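Local coordinates for protein ribonucleoside-diphosphate reductase subunit beta (Streptococcus sanguinis, PDB 4N83) that serves as the manganese- or iron-containing small subunit of a class Ib ribonucleotide reductase, which probably provides deoxyribonucleotides for DNA synthesis, at residues Ile8-Trp22 / Val81-Ile93. Numbering follows the deposited sequence.
Sequences INWNAIEDVIDKSTW and VRTAHEEAVFNNI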
ATOM      1  N   ILE A   8      -5.593   0.632 -16.114  1.00 80.82           N
ATOM      2  CA  ILE A   8      -4.317  -0.086 -16.089  1.00 78.13           C
ATOM      3  C   ILE A   8      -4.470  -1.502 -16.659  1.00 76.68           C
ATOM      4  O   ILE A   8      -5.337  -2.270 -16.230  1.00 76.06           O
ATOM      5  CB  ILE A   8      -3.692  -0.120 -14.670  1.00 77.18           C
ATOM      6  CG1 ILE A   8      -2.260  -0.666 -14.724  1.00 75.68           C
ATOM      7  CG2 ILE A   8      -4.541  -0.930 -13.694  1.00 77.24           C
ATOM      8  CD1 ILE A   8      -1.477  -0.458 -13.445  1.00 75.11           C
ATOM      9  N   ASN A   9      -3.630  -1.824 -17.641  1.00 75.46           N
ATOM     10  CA  ASN A   9      -3.649  -3.119 -18.315  1.00 74.48           C
ATOM     11  C   ASN A   9      -2.324  -3.837 -18.098  1.00 73.27           C
ATOM     12  O   ASN A   9      -1.283  -3.374 -18.566  1.00 73.76           O
ATOM     13  CB  ASN A   9      -3.898  -2.926 -19.815  1.00 74.91           C
ATOM     14  CG  ASN A   9      -4.013  -4.242 -20.572  1.00 74.69           C
ATOM     15  OD1 ASN A   9      -4.188  -5.307 -19.978  1.00 74.01           O
ATOM     16  ND2 ASN A   9      -3.923  -4.169 -21.896  1.00 74.89           N
ATOM     17  N   TRP A  10      -2.367  -4.969 -17.395  1.00 72.15           N
ATOM     18  CA  TRP A  10      -1.160  -5.752 -17.106  1.00 70.83           C
ATOM     19  C   TRP A  10      -0.774  -6.705 -18.250  1.00 70.90           C
ATOM     20  O   TRP A  10       0.253  -7.381 -18.179  1.00 69.66           O
ATOM     21  CB  TRP A  10      -1.323  -6.518 -15.787  1.00 69.93           C
ATOM     22  CG  TRP A  10      -1.354  -5.622 -14.573  1.00 69.42           C
ATOM     23  CD1 TRP A  10      -2.411  -4.886 -14.122  1.00 69.78           C
ATOM     24  CD2 TRP A  10      -0.277  -5.375 -13.657  1.00 68.46           C
ATOM     25  NE1 TRP A  10      -2.062  -4.195 -12.984  1.00 69.13           N
ATOM     26  CE2 TRP A  10      -0.758  -4.478 -12.677  1.00 68.45           C
ATOM     27  CE3 TRP A  10       1.047  -5.824 -13.569  1.00 67.57           C
ATOM     28  CZ2 TRP A  10       0.038  -4.021 -11.622  1.00 68.10           C
ATOM     29  CZ3 TRP A  10       1.839  -5.370 -12.518  1.00 66.99           C
ATOM     30  CH2 TRP A  10       1.330  -4.478 -11.560  1.00 67.42           C
ATOM     31  N   ASN A  11      -1.602  -6.758 -19.294  1.00 72.52           N
ATOM     32  CA  ASN A  11      -1.234  -7.410 -20.556  1.00 73.30           C
ATOM     33  C   ASN A  11      -0.611  -6.418 -21.542  1.00 73.87           C
ATOM     34  O   ASN A  11      -0.254  -6.792 -22.662  1.00 74.17           O
ATOM     35  CB  ASN A  11      -2.457  -8.077 -21.193  1.00 74.61           C
ATOM     36  CG  ASN A  11      -2.983  -9.237 -20.369  1.00 74.81           C
ATOM     37  OD1 ASN A  11      -2.292 -10.237 -20.178  1.00 74.43           O
ATOM     38  ND2 ASN A  11      -4.214  -9.115 -19.881  1.00 75.80           N
ATOM     39  N   ALA A  12      -0.504  -5.155 -21.125  1.00 74.48           N
ATOM     40  CA  ALA A  12       0.183  -4.117 -21.887  1.00 75.12           C
ATOM     41  C   ALA A  12       1.300  -3.521 -21.030  1.00 74.72           C
ATOM     42  O   ALA A  12       1.243  -2.355 -20.633  1.00 75.20           O
ATOM     43  CB  ALA A  12      -0.800  -3.037 -22.315  1.00 76.21           C
ATOM     44  N   ILE A  13       2.312  -4.336 -20.744  1.00 74.10           N
ATOM     45  CA  ILE A  13       3.424  -3.925 -19.888  1.00 74.04           C
ATOM     46  C   ILE A  13       4.429  -3.096 -20.688  1.00 74.45           C
ATOM     47  O   ILE A  13       4.863  -3.500 -21.769  1.00 75.13           O
ATOM     48  CB  ILE A  13       4.146  -5.140 -19.258  1.00 73.02           C
ATOM     49  CG1 ILE A  13       3.173  -5.985 -18.419  1.00 72.67           C
ATOM     50  CG2 ILE A  13       5.325  -4.692 -18.403  1.00 72.66           C
ATOM     51  CD1 ILE A  13       2.673  -5.321 -17.150  1.00 72.39           C
ATOM     52  N   GLU A  14       4.791  -1.937 -20.143  1.00 74.27           N
ATOM     53  CA  GLU A  14       5.749  -1.038 -20.779  1.00 74.89           C
ATOM     54  C   GLU A  14       7.171  -1.436 -20.399  1.00 74.43           C
ATOM     55  O   GLU A  14       8.027  -1.604 -21.268  1.00 74.31           O
ATOM     56  CB  GLU A  14       5.469   0.411 -20.365  1.00 75.90           C
ATOM     57  CG  GLU A  14       4.132   0.944 -20.875  1.00 76.80           C
ATOM     58  CD  GLU A  14       3.597   2.122 -20.075  1.00 77.03           C
ATOM     59  OE1 GLU A  14       2.392   2.421 -20.204  1.00 77.05           O
ATOM     60  OE2 GLU A  14       4.368   2.749 -19.319  1.00 76.93           O
ATOM     61  N   ASP A  15       7.409  -1.589 -19.095  1.00 73.94           N
ATOM     62  CA  ASP A  15       8.712  -1.997 -18.568  1.00 72.93           C
ATOM     63  C   ASP A  15       8.598  -3.363 -17.884  1.00 71.08           C
ATOM     64  O   ASP A  15       7.876  -3.514 -16.897  1.00 70.61           O
ATOM     65  CB  ASP A  15       9.228  -0.948 -17.578  1.00 73.76           C
ATOM     66  CG  ASP A  15      10.714  -1.088 -17.284  1.00 73.83           C
ATOM     67  OD1 ASP A  15      11.325  -2.113 -17.662  1.00 73.30           O
ATOM     68  OD2 ASP A  15      11.275  -0.157 -16.667  1.00 74.61           O
ATOM     69  N   VAL A  16       9.330  -4.345 -18.409  1.00 69.21           N
ATOM     70  CA  VAL A  16       9.251  -5.736 -17.934  1.00 67.66           C
ATOM     71  C   VAL A  16       9.656  -5.958 -16.469  1.00 66.48           C
ATOM     72  O   VAL A  16       9.289  -6.973 -15.875  1.00 66.20           O
ATOM     73  CB  VAL A  16      10.084  -6.691 -18.824  1.00 67.40           C
ATOM     74  CG1 VAL A  16       9.464  -6.803 -20.208  1.00 67.76           C
ATOM     75  CG2 VAL A  16      11.537  -6.237 -18.919  1.00 67.72           C
ATOM     76  N   ILE A  17      10.417  -5.028 -15.894  1.00 65.43           N
ATOM     77  CA  ILE A  17      10.832  -5.133 -14.489  1.00 63.66           C
ATOM     78  C   ILE A  17       9.688  -4.766 -13.531  1.00 62.96           C
ATOM     79  O   ILE A  17       9.721  -5.129 -12.353  1.00 62.29           O
ATOM     80  CB  ILE A  17      12.122  -4.314 -14.217  1.00 63.52           C
ATOM     81  CG1 ILE A  17      13.308  -5.016 -14.889  1.00 63.38           C
ATOM     82  CG2 ILE A  17      12.383  -4.156 -12.720  1.00 63.41           C
ATOM     83  CD1 ILE A  17      14.642  -4.319 -14.736  1.00 63.94           C
ATOM     84  N   ASP A  18       8.669  -4.073 -14.037  1.00 62.61           N
ATOM     85  CA  ASP A  18       7.459  -3.816 -13.254  1.00 62.57           C
ATOM     86  C   ASP A  18       6.784  -5.140 -12.901  1.00 61.89           C
ATOM     87  O   ASP A  18       6.406  -5.366 -11.748  1.00 61.30           O
ATOM     88  CB  ASP A  18       6.473  -2.931 -14.024  1.00 63.54           C
ATOM     89  CG  ASP A  18       7.040  -1.560 -14.363  1.00 64.03           C
ATOM     90  OD1 ASP A  18       7.913  -1.061 -13.617  1.00 63.79           O
ATOM     91  OD2 ASP A  18       6.597  -0.979 -15.378  1.00 64.36           O
ATOM     92  N   LYS A  19       6.633  -6.002 -13.909  1.00 61.71           N
ATOM     93  CA  LYS A  19       6.126  -7.365 -13.722  1.00 60.97           C
ATOM     94  C   LYS A  19       6.842  -8.078 -12.581  1.00 59.91           C
ATOM     95  O   LYS A  19       6.214  -8.491 -11.606  1.00 59.86           O
ATOM     96  CB  LYS A  19       6.313  -8.198 -14.997  1.00 61.28           C
ATOM     97  CG  LYS A  19       5.163  -8.146 -15.987  1.00 62.15           C
ATOM     98  CD  LYS A  19       5.406  -9.125 -17.128  1.00 62.52           C
ATOM     99  CE  LYS A  19       4.112  -9.632 -17.747  1.00 63.55           C
ATOM    100  NZ  LYS A  19       4.301 -10.975 -18.363  1.00 63.97           N
ATOM    101  N   SER A  20       8.160  -8.207 -12.717  1.00 58.76           N
ATOM    102  CA  SER A  20       8.961  -9.010 -11.796  1.00 58.06           C
ATOM    103  C   SER A  20       9.034  -8.422 -10.388  1.00 57.43           C
ATOM    104  O   SER A  20       9.024  -9.165  -9.407  1.00 56.92           O
ATOM    105  CB  SER A  20      10.375  -9.211 -12.353  1.00 58.15           C
ATOM    106  OG  SER A  20      10.982  -7.976 -12.677  1.00 58.49           O
ATOM    107  N   THR A  21       9.109  -7.097 -10.290  1.00 57.52           N
ATOM    108  CA  THR A  21       9.203  -6.430  -8.988  1.00 57.56           C
ATOM    109  C   THR A  21       7.897  -6.543  -8.206  1.00 57.36           C
ATOM    110  O   THR A  21       7.911  -6.687  -6.984  1.00 56.79           O
ATOM    111  CB  THR A  21       9.583  -4.945  -9.126  1.00 57.93           C
ATOM    112  OG1 THR A  21      10.708  -4.814 -10.003  1.00 57.55           O
ATOM    113  CG2 THR A  21       9.933  -4.359  -7.760  1.00 58.30           C
ATOM    114  N   TRP A  22       6.773  -6.464  -8.915  1.00 57.75           N
ATOM    115  CA  TRP A  22       5.467  -6.704  -8.309  1.00 58.74           C
ATOM    116  C   TRP A  22       5.369  -8.151  -7.824  1.00 58.68           C
ATOM    117  O   TRP A  22       5.004  -8.401  -6.676  1.00 58.56           O
ATOM    118  CB  TRP A  22       4.348  -6.402  -9.309  1.00 59.38           C
ATOM    119  CG  TRP A  22       2.977  -6.756  -8.815  1.00 59.97           C
ATOM    120  CD1 TRP A  22       2.344  -7.954  -8.953  1.00 60.07           C
ATOM    121  CD2 TRP A  22       2.068  -5.902  -8.109  1.00 60.94           C
ATOM    122  NE1 TRP A  22       1.099  -7.904  -8.377  1.00 60.57           N
ATOM    123  CE2 TRP A  22       0.903  -6.654  -7.853  1.00 60.99           C
ATOM    124  CE3 TRP A  22       2.124  -4.574  -7.668  1.00 61.58           C
ATOM    125  CZ2 TRP A  22      -0.194  -6.126  -7.174  1.00 61.74           C
ATOM    126  CZ3 TRP A  22       1.030  -4.051  -6.992  1.00 62.00           C
ATOM    127  CH2 TRP A  22      -0.113  -4.825  -6.755  1.00 62.19           C
ATOM    128  N   VAL A  81       6.272   9.088 -11.281  1.00 87.50           N
ATOM    129  CA  VAL A  81       6.095   7.749 -11.848  1.00 85.37           C
ATOM    130  C   VAL A  81       6.289   7.761 -13.365  1.00 84.72           C
ATOM    131  O   VAL A  81       5.945   8.736 -14.035  1.00 86.73           O
ATOM    132  CB  VAL A  81       4.703   7.174 -11.456  1.00 84.69           C
ATOM    133  CG1 VAL A  81       3.970   6.555 -12.642  1.00 83.86           C
ATOM    134  CG2 VAL A  81       4.848   6.170 -10.322  1.00 83.63           C
ATOM    135  N   ARG A  82       6.841   6.669 -13.895  1.00 82.13           N
ATOM    136  CA  ARG A  82       7.048   6.509 -15.335  1.00 81.11           C
ATOM    137  C   ARG A  82       5.899   5.712 -15.944  1.00 79.40           C
ATOM    138  O   ARG A  82       5.221   6.186 -16.857  1.00 79.99           O
ATOM    139  CB  ARG A  82       8.381   5.807 -15.614  1.00 80.22           C
ATOM    140  CG  ARG A  82       9.588   6.481 -14.976  1.00 81.11           C
ATOM    141  CD  ARG A  82      10.879   5.763 -15.331  1.00 80.92           C
ATOM    142  NE  ARG A  82      11.218   5.899 -16.748  1.00 82.13           N
ATOM    143  CZ  ARG A  82      11.891   6.917 -17.289  1.00 83.56           C
ATOM    144  NH1 ARG A  82      12.326   7.933 -16.546  1.00 84.56           N
ATOM    145  NH2 ARG A  82      12.135   6.918 -18.596  1.00 83.95           N
ATOM    146  N   THR A  83       5.686   4.504 -15.427  1.00 77.12           N
ATOM    147  CA  THR A  83       4.636   3.610 -15.911  1.00 75.82           C
ATOM    148  C   THR A  83       3.525   3.497 -14.870  1.00 74.98           C
ATOM    149  O   THR A  83       3.767   3.688 -13.682  1.00 75.25           O
ATOM    150  CB  THR A  83       5.189   2.198 -16.194  1.00 74.60           C
ATOM    151  OG1 THR A  83       5.429   1.511 -14.958  1.00 73.35           O
ATOM    152  CG2 THR A  83       6.488   2.271 -16.991  1.00 74.54           C
ATOM    153  N   ALA A  84       2.317   3.167 -15.319  1.00 74.12           N
ATOM    154  CA  ALA A  84       1.178   2.984 -14.411  1.00 73.45           C
ATOM    155  C   ALA A  84       1.444   1.879 -13.389  1.00 71.71           C
ATOM    156  O   ALA A  84       1.011   1.965 -12.239  1.00 71.64           O
ATOM    157  CB  ALA A  84      -0.084   2.671 -15.202  1.00 73.73           C
ATOM    158  N   HIS A  85       2.176   0.856 -13.823  1.00 70.43           N
ATOM    159  CA  HIS A  85       2.473  -0.315 -12.996  1.00 68.79           C
ATOM    160  C   HIS A  85       3.430   0.042 -11.864  1.00 68.95           C
ATOM    161  O   HIS A  85       3.348  -0.525 -10.777  1.00 68.61           O
ATOM    162  CB  HIS A  85       3.075  -1.434 -13.854  1.00 67.31           C
ATOM    163  CG  HIS A  85       2.419  -1.586 -15.192  1.00 67.04           C
ATOM    164  ND1 HIS A  85       2.958  -1.061 -16.346  1.00 67.24           N
ATOM    165  CD2 HIS A  85       1.259  -2.182 -15.555  1.00 66.92           C
ATOM    166  CE1 HIS A  85       2.165  -1.337 -17.365  1.00 67.59           C
ATOM    167  NE2 HIS A  85       1.127  -2.016 -16.912  1.00 67.40           N
ATOM    168  N   GLU A  86       4.332   0.983 -12.132  1.00 69.88           N
ATOM    169  CA  GLU A  86       5.264   1.489 -11.125  1.00 69.83           C
ATOM    170  C   GLU A  86       4.535   2.095  -9.926  1.00 70.08           C
ATOM    171  O   GLU A  86       4.959   1.916  -8.785  1.00 69.45           O
ATOM    172  CB  GLU A  86       6.202   2.527 -11.752  1.00 70.77           C
ATOM    173  CG  GLU A  86       7.252   3.091 -10.807  1.00 71.30           C
ATOM    174  CD  GLU A  86       8.260   3.988 -11.505  1.00 72.23           C
ATOM    175  OE1 GLU A  86       8.139   4.194 -12.732  1.00 72.97           O
ATOM    176  OE2 GLU A  86       9.180   4.487 -10.824  1.00 72.65           O
ATOM    177  N   GLU A  87       3.441   2.809 -10.184  1.00 71.10           N
ATOM    178  CA  GLU A  87       2.636   3.386  -9.111  1.00 72.00           C
ATOM    179  C   GLU A  87       2.010   2.285  -8.258  1.00 70.89           C
ATOM    180  O   GLU A  87       1.966   2.396  -7.033  1.00 70.82           O
ATOM    181  CB  GLU A  87       1.551   4.316  -9.671  1.00 73.85           C
ATOM    182  CG  GLU A  87       0.841   5.140  -8.601  1.00 75.29           C
ATOM    183  CD  GLU A  87       0.189   6.411  -9.130  1.00 77.18           C
ATOM    184  OE1 GLU A  87       0.328   6.717 -10.334  1.00 77.87           O
ATOM    185  OE2 GLU A  87      -0.465   7.114  -8.331  1.00 78.17           O
ATOM    186  N   ALA A  88       1.542   1.223  -8.910  1.00 70.47           N
ATOM    187  CA  ALA A  88       1.019   0.049  -8.205  1.00 69.73           C
ATOM    188  C   ALA A  88       2.101  -0.592  -7.332  1.00 68.34           C
ATOM    189  O   ALA A  88       1.857  -0.910  -6.168  1.00 68.08           O
ATOM    190  CB  ALA A  88       0.461  -0.966  -9.194  1.00 69.30           C
ATOM    191  N   VAL A  89       3.295  -0.765  -7.894  1.00 67.17           N
ATOM    192  CA  VAL A  89       4.428  -1.302  -7.136  1.00 66.11           C
ATOM    193  C   VAL A  89       4.696  -0.438  -5.901  1.00 66.84           C
ATOM    194  O   VAL A  89       4.949  -0.966  -4.822  1.00 66.15           O
ATOM    195  CB  VAL A  89       5.711  -1.406  -7.994  1.00 65.10           C
ATOM    196  CG1 VAL A  89       6.889  -1.878  -7.151  1.00 64.61           C
ATOM    197  CG2 VAL A  89       5.499  -2.353  -9.168  1.00 64.39           C
ATOM    198  N   PHE A  90       4.623   0.884  -6.063  1.00 68.29           N
ATOM    199  CA  PHE A  90       4.843   1.813  -4.947  1.00 69.04           C
ATOM    200  C   PHE A  90       3.741   1.765  -3.890  1.00 69.92           C
ATOM    201  O   PHE A  90       3.997   2.048  -2.719  1.00 70.15           O
ATOM    202  CB  PHE A  90       5.041   3.251  -5.449  1.00 69.64           C
ATOM    203  CG  PHE A  90       6.444   3.541  -5.902  1.00 69.20           C
ATOM    204  CD1 PHE A  90       7.501   3.445  -5.008  1.00 69.08           C
ATOM    205  CD2 PHE A  90       6.712   3.910  -7.212  1.00 69.07           C
ATOM    206  CE1 PHE A  90       8.798   3.704  -5.412  1.00 69.39           C
ATOM    207  CE2 PHE A  90       8.008   4.172  -7.622  1.00 69.01           C
ATOM    208  CZ  PHE A  90       9.052   4.069  -6.723  1.00 69.36           C
ATOM    209  N   ASN A  91       2.525   1.407  -4.295  1.00 70.92           N
ATOM    210  CA  ASN A  91       1.443   1.181  -3.335  1.00 72.02           C
ATOM    211  C   ASN A  91       1.764  -0.025  -2.464  1.00 71.53           C
ATOM    212  O   ASN A  91       1.587   0.016  -1.243  1.00 71.86           O
ATOM    213  CB  ASN A  91       0.103   0.973  -4.045  1.00 72.33           C
ATOM    214  CG  ASN A  91      -0.354   2.204  -4.804  1.00 73.80           C
ATOM    215  OD1 ASN A  91      -0.093   3.337  -4.390  1.00 74.78           O
ATOM    216  ND2 ASN A  91      -1.046   1.989  -5.919  1.00 73.86           N
ATOM    217  N   ASN A  92       2.243  -1.091  -3.105  1.00 70.73           N
ATOM    218  CA  ASN A  92       2.747  -2.267  -2.400  1.00 70.21           C
ATOM    219  C   ASN A  92       3.954  -1.934  -1.520  1.00 70.33           C
ATOM    220  O   ASN A  92       4.041  -2.399  -0.384  1.00 70.31           O
ATOM    221  CB  ASN A  92       3.125  -3.370  -3.396  1.00 69.22           C
ATOM    222  CG  ASN A  92       3.899  -4.498  -2.748  1.00 68.43           C
ATOM    223  OD1 ASN A  92       5.116  -4.585  -2.895  1.00 68.13           O
ATOM    224  ND2 ASN A  92       3.205  -5.351  -2.004  1.00 68.25           N
ATOM    225  N   ILE A  93       4.880  -1.137  -2.052  1.00 70.76           N
ATOM    226  CA  ILE A  93       6.058  -0.712  -1.294  1.00 70.81           C
ATOM    227  C   ILE A  93       5.635   0.055  -0.046  1.00 71.92           C
ATOM    228  O   ILE A  93       6.100  -0.243   1.052  1.00 71.12           O
ATOM    229  CB  ILE A  93       7.009   0.167  -2.139  1.00 70.94           C
ATOM    230  CG1 ILE A  93       7.659  -0.665  -3.250  1.00 69.78           C
ATOM    231  CG2 ILE A  93       8.090   0.789  -1.259  1.00 71.54           C
ATOM    232  CD1 ILE A  93       8.279   0.147  -4.368  1.00 70.00           C
TER
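The H85 imidazole has I13 CD1 over one face, 3.9 Å from the ring centroid. N9 O lies at its edge, in the ring plane. The CD2 edge of H85 points at the face of W10 in an edge-to-face pair, planes 65° apart. A88 CB meets the rim of W10 at CZ2. W22 has W10 CH2 over one face and A88 O at its edge, 3.4 Å from CZ3. H85 NE2 donates to N9 O over 3.2 Å, and the bond is nearly straight (172°). The donor stands above the carbonyl plane. A12 N, which closes the type I turn, reaches N9 O from the opposite face. T83 OG1 donates to D18 OD2 over 2.8 Å, from above the carboxylate plane. T83 OG1 also accepts from E86 N as the N-cap of helix 84-111. Set between its backbone N and carbonyl carbon, T83 OG1 faces both partners. D18 OD1 is hydrogen-bonded to Y197 OH of helix 178-206. K102 of the second subunit makes a cation-pi contact with W10. Helix segments 16-22 and 84-93 run nearly parallel, 19° apart, at one end of the ferritin-like bundle. The NE2 bond implies that H85 carries a proton there, and D18 links the T83 cap to Y197.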